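Local coordinates for protein Aac(6')-ib (Escherichia coli, PDB 1V0C) that probably transfers an acetyl group from acetyl-CoA to the 6'-amino group of aminoglycosides such as kanamycin, conferring antibiotic resistance, at residues A[90-95]-A[118-123]. The protein carries 2 engineered substitutions. Sequence-based numbering, arbitrary orientation.
Sequences IGYAQS and DQLLAN. With KNC (kanamycin c), chain C.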
loop_
_atom_site.group_PDB
_atom_site.type_symbol
_atom_site.label_atom_id
_atom_site.label_comp_id
_atom_site.label_asym_id
_atom_site.label_seq_id
_atom_site.Cartn_x
_atom_site.Cartn_y
_atom_site.Cartn_z
ATOM N N ILE A 90 -7.135 7.662 -9.282
ATOM C CA ILE A 90 -7.365 8.375 -8.014
ATOM C C ILE A 90 -6.291 8.122 -6.947
ATOM O O ILE A 90 -6.317 8.720 -5.870
ATOM C CB ILE A 90 -8.767 8.051 -7.414
ATOM C CG1 ILE A 90 -8.914 6.540 -7.178
ATOM C CG2 ILE A 90 -9.870 8.608 -8.340
ATOM C CD1 ILE A 90 -9.830 6.151 -6.005
ATOM N N GLY A 91 -5.359 7.223 -7.226
ATOM C CA GLY A 91 -4.289 6.980 -6.265
ATOM C C GLY A 91 -3.273 5.961 -6.720
ATOM O O GLY A 91 -3.429 5.348 -7.779
ATOM N N TYR A 92 -2.247 5.784 -5.890
ATOM C CA TYR A 92 -1.175 4.828 -6.118
ATOM C C TYR A 92 -1.185 3.822 -4.975
ATOM O O TYR A 92 -1.447 4.186 -3.823
ATOM C CB TYR A 92 0.187 5.559 -6.195
ATOM C CG TYR A 92 1.415 4.634 -6.157
ATOM C CD1 TYR A 92 1.908 4.051 -7.335
ATOM C CD2 TYR A 92 2.071 4.357 -4.960
ATOM C CE1 TYR A 92 3.018 3.210 -7.315
ATOM C CE2 TYR A 92 3.184 3.516 -4.930
ATOM C CZ TYR A 92 3.642 2.935 -6.125
ATOM O OH TYR A 92 4.734 2.106 -6.132
ATOM N N ALA A 93 -0.943 2.553 -5.301
ATOM C CA ALA A 93 -0.702 1.534 -4.295
ATOM C C ALA A 93 0.458 0.661 -4.730
ATOM O O ALA A 93 0.814 0.612 -5.911
ATOM C CB ALA A 93 -1.971 0.681 -4.036
ATOM N N GLN A 94 1.048 -0.026 -3.766
ATOM C CA GLN A 94 2.028 -1.053 -4.036
ATOM C C GLN A 94 1.831 -2.237 -3.089
ATOM O O GLN A 94 1.349 -2.075 -1.953
ATOM C CB GLN A 94 3.465 -0.514 -3.933
ATOM C CG GLN A 94 3.760 0.241 -2.648
ATOM C CD GLN A 94 5.180 0.752 -2.563
ATOM O OE1 GLN A 94 5.734 1.250 -3.543
ATOM N NE2 GLN A 94 5.767 0.667 -1.369
ATOM N N SER A 95 2.200 -3.428 -3.574
ATOM C CA SER A 95 2.321 -4.601 -2.720
ATOM C C SER A 95 3.746 -5.099 -2.842
ATOM O O SER A 95 4.414 -4.833 -3.833
ATOM C CB SER A 95 1.299 -5.679 -3.109
ATOM O OG SER A 95 1.561 -6.156 -4.423
ATOM N N ASP A 118 1.261 -0.446 0.745
ATOM C CA ASP A 118 1.321 1.002 0.949
ATOM C C ASP A 118 0.418 1.638 -0.098
ATOM O O ASP A 118 0.271 1.104 -1.190
ATOM C CB ASP A 118 2.742 1.539 0.724
ATOM C CG ASP A 118 3.773 0.837 1.560
ATOM O OD1 ASP A 118 3.845 1.143 2.762
ATOM O OD2 ASP A 118 4.540 0.007 1.007
ATOM N N GLN A 119 -0.202 2.766 0.218
ATOM C CA GLN A 119 -1.058 3.414 -0.759
ATOM C C GLN A 119 -1.271 4.891 -0.442
ATOM O O GLN A 119 -0.979 5.339 0.664
ATOM C CB GLN A 119 -2.396 2.667 -0.947
ATOM C CG GLN A 119 -3.395 2.785 0.208
ATOM C CD GLN A 119 -2.833 2.251 1.518
ATOM O OE1 GLN A 119 -2.373 1.084 1.608
ATOM N NE2 GLN A 119 -2.877 3.095 2.556
ATOM N N LEU A 120 -1.764 5.630 -1.427
ATOM C CA LEU A 120 -2.086 7.037 -1.254
ATOM C C LEU A 120 -3.259 7.385 -2.178
ATOM O O LEU A 120 -3.455 6.745 -3.210
ATOM C CB LEU A 120 -0.862 7.916 -1.587
ATOM C CG LEU A 120 -0.284 7.899 -3.022
ATOM C CD1 LEU A 120 -0.874 9.025 -3.914
ATOM C CD2 LEU A 120 1.240 7.959 -3.030
ATOM N N LEU A 121 -4.026 8.396 -1.793
ATOM C CA LEU A 121 -5.020 8.993 -2.659
ATOM C C LEU A 121 -4.465 10.300 -3.271
ATOM O O LEU A 121 -3.885 11.143 -2.573
ATOM C CB LEU A 121 -6.329 9.221 -1.888
ATOM C CG LEU A 121 -7.119 7.964 -1.460
ATOM C CD1 LEU A 121 -8.292 8.316 -0.506
ATOM C CD2 LEU A 121 -7.632 7.209 -2.699
ATOM N N ALA A 122 -4.631 10.432 -4.579
ATOM C CA ALA A 122 -4.085 11.553 -5.352
ATOM C C ALA A 122 -4.697 12.906 -5.005
ATOM O O ALA A 122 -4.002 13.920 -5.048
ATOM C CB ALA A 122 -4.277 11.286 -6.828
ATOM N N ASN A 123 -5.996 12.920 -4.694
ATOM C CA ASN A 123 -6.756 14.181 -4.608
ATOM C C ASN A 123 -7.151 14.531 -3.188
ATOM O O ASN A 123 -7.869 13.769 -2.541
ATOM C CB ASN A 123 -8.000 14.142 -5.519
ATOM C CG ASN A 123 -7.657 13.826 -6.974
ATOM O OD1 ASN A 123 -6.793 14.459 -7.572
ATOM N ND2 ASN A 123 -8.320 12.823 -7.533
HETATM C C2 KNC C . 7.219 4.940 0.951
HETATM C C3 KNC C . 7.259 5.838 2.223
HETATM C C4 KNC C . 5.846 6.008 2.792
HETATM C C5 KNC C . 5.265 4.617 3.007
HETATM C C6 KNC C . 3.849 4.857 3.196
HETATM C C7 KNC C . 8.578 -1.173 2.847
HETATM C C8 KNC C . 8.660 -0.643 1.406
HETATM C C9 KNC C . 8.506 0.893 1.360
HETATM C C10 KNC C . 7.264 1.401 2.144
HETATM C C11 KNC C . 7.153 0.802 3.599
HETATM C C12 KNC C . 7.256 -0.743 3.540
HETATM C C13 KNC C . 10.169 -1.328 -0.397
HETATM C C14 KNC C . 11.267 -2.405 -0.547
HETATM C C15 KNC C . 12.645 -1.840 -0.163
HETATM C C16 KNC C . 12.975 -0.568 -0.969
HETATM C C17 KNC C . 11.848 0.480 -0.833
HETATM C C18 KNC C . 12.208 1.788 -1.620
HETATM N N2 KNC C . 5.925 1.288 4.307
HETATM N N3 KNC C . 8.845 -2.651 2.872
HETATM N N4 KNC C . 13.710 -2.827 -0.369
HETATM C C1 KNC C . 6.552 3.561 1.236
HETATM O O5 KNC C . 5.284 3.753 1.832
HETATM O O7 KNC C . 7.892 7.122 2.013
HETATM O O8 KNC C . 5.856 6.692 4.057
HETATM O O9 KNC C . 7.355 2.811 2.167
HETATM O O1 KNC C . 3.303 3.621 3.652
HETATM O O10 KNC C . 8.439 1.352 -0.008
HETATM O O11 KNC C . 9.982 -0.985 1.017
HETATM O O12 KNC C . 10.527 -0.132 -1.194
HETATM O O13 KNC C . 10.954 -3.537 0.261
HETATM O O14 KNC C . 14.212 -0.037 -0.470
HETATM O O15 KNC C . 11.156 2.147 -2.539
HETATM N N6 KNC C . 8.572 4.681 0.479
HETATM O O HOH W 1 -7.814 10.622 -4.785
#
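Part of the kanamycin site of this acetyltransferase is formed where Gln94 and Asp118 meet on neighbouring antiparallel strands. Gln94 NE2 donates to Asp118 OD2 at 2.8 Å; OD2 lies close to the Gln94 amide plane, whereas NE2 comes in from above the carboxylate plane, the two planes being turned 68° apart. Gln94 CG sits between the backbone N and the carbonyl carbon (chi1 51°), and the chain runs extended beyond it, carrying the amide to Asp118 and the drug. The same nitrogen reaches O10 of kanamycin C at 3.1 Å, while Asp118 OD1 accepts from the drug's N2 at 2.6 Å and from its O1. On the same face of the sheet, the OH of Tyr92 donates to Gln94 OE1 at 2.9 Å in the carbonyl plane, on a lone pair; with both ends bonded, the amide's flip is fixed. Strands 88-97 and 114-121 are central in the GNAT sheet, and Tyr92 CB packs on Leu120 CG at 4.0 Å. On the other face Ala93 CB meets Gln119 CB at 3.7 Å, with Ala93 packing on Leu135 and Leu139 of helix 131-144, and the Gln119 amide turns away to Tyr167. Past the ladder, Ile90 O takes Ala122 N at 2.7 Å, while Leu121 N binds acetyl-CoA.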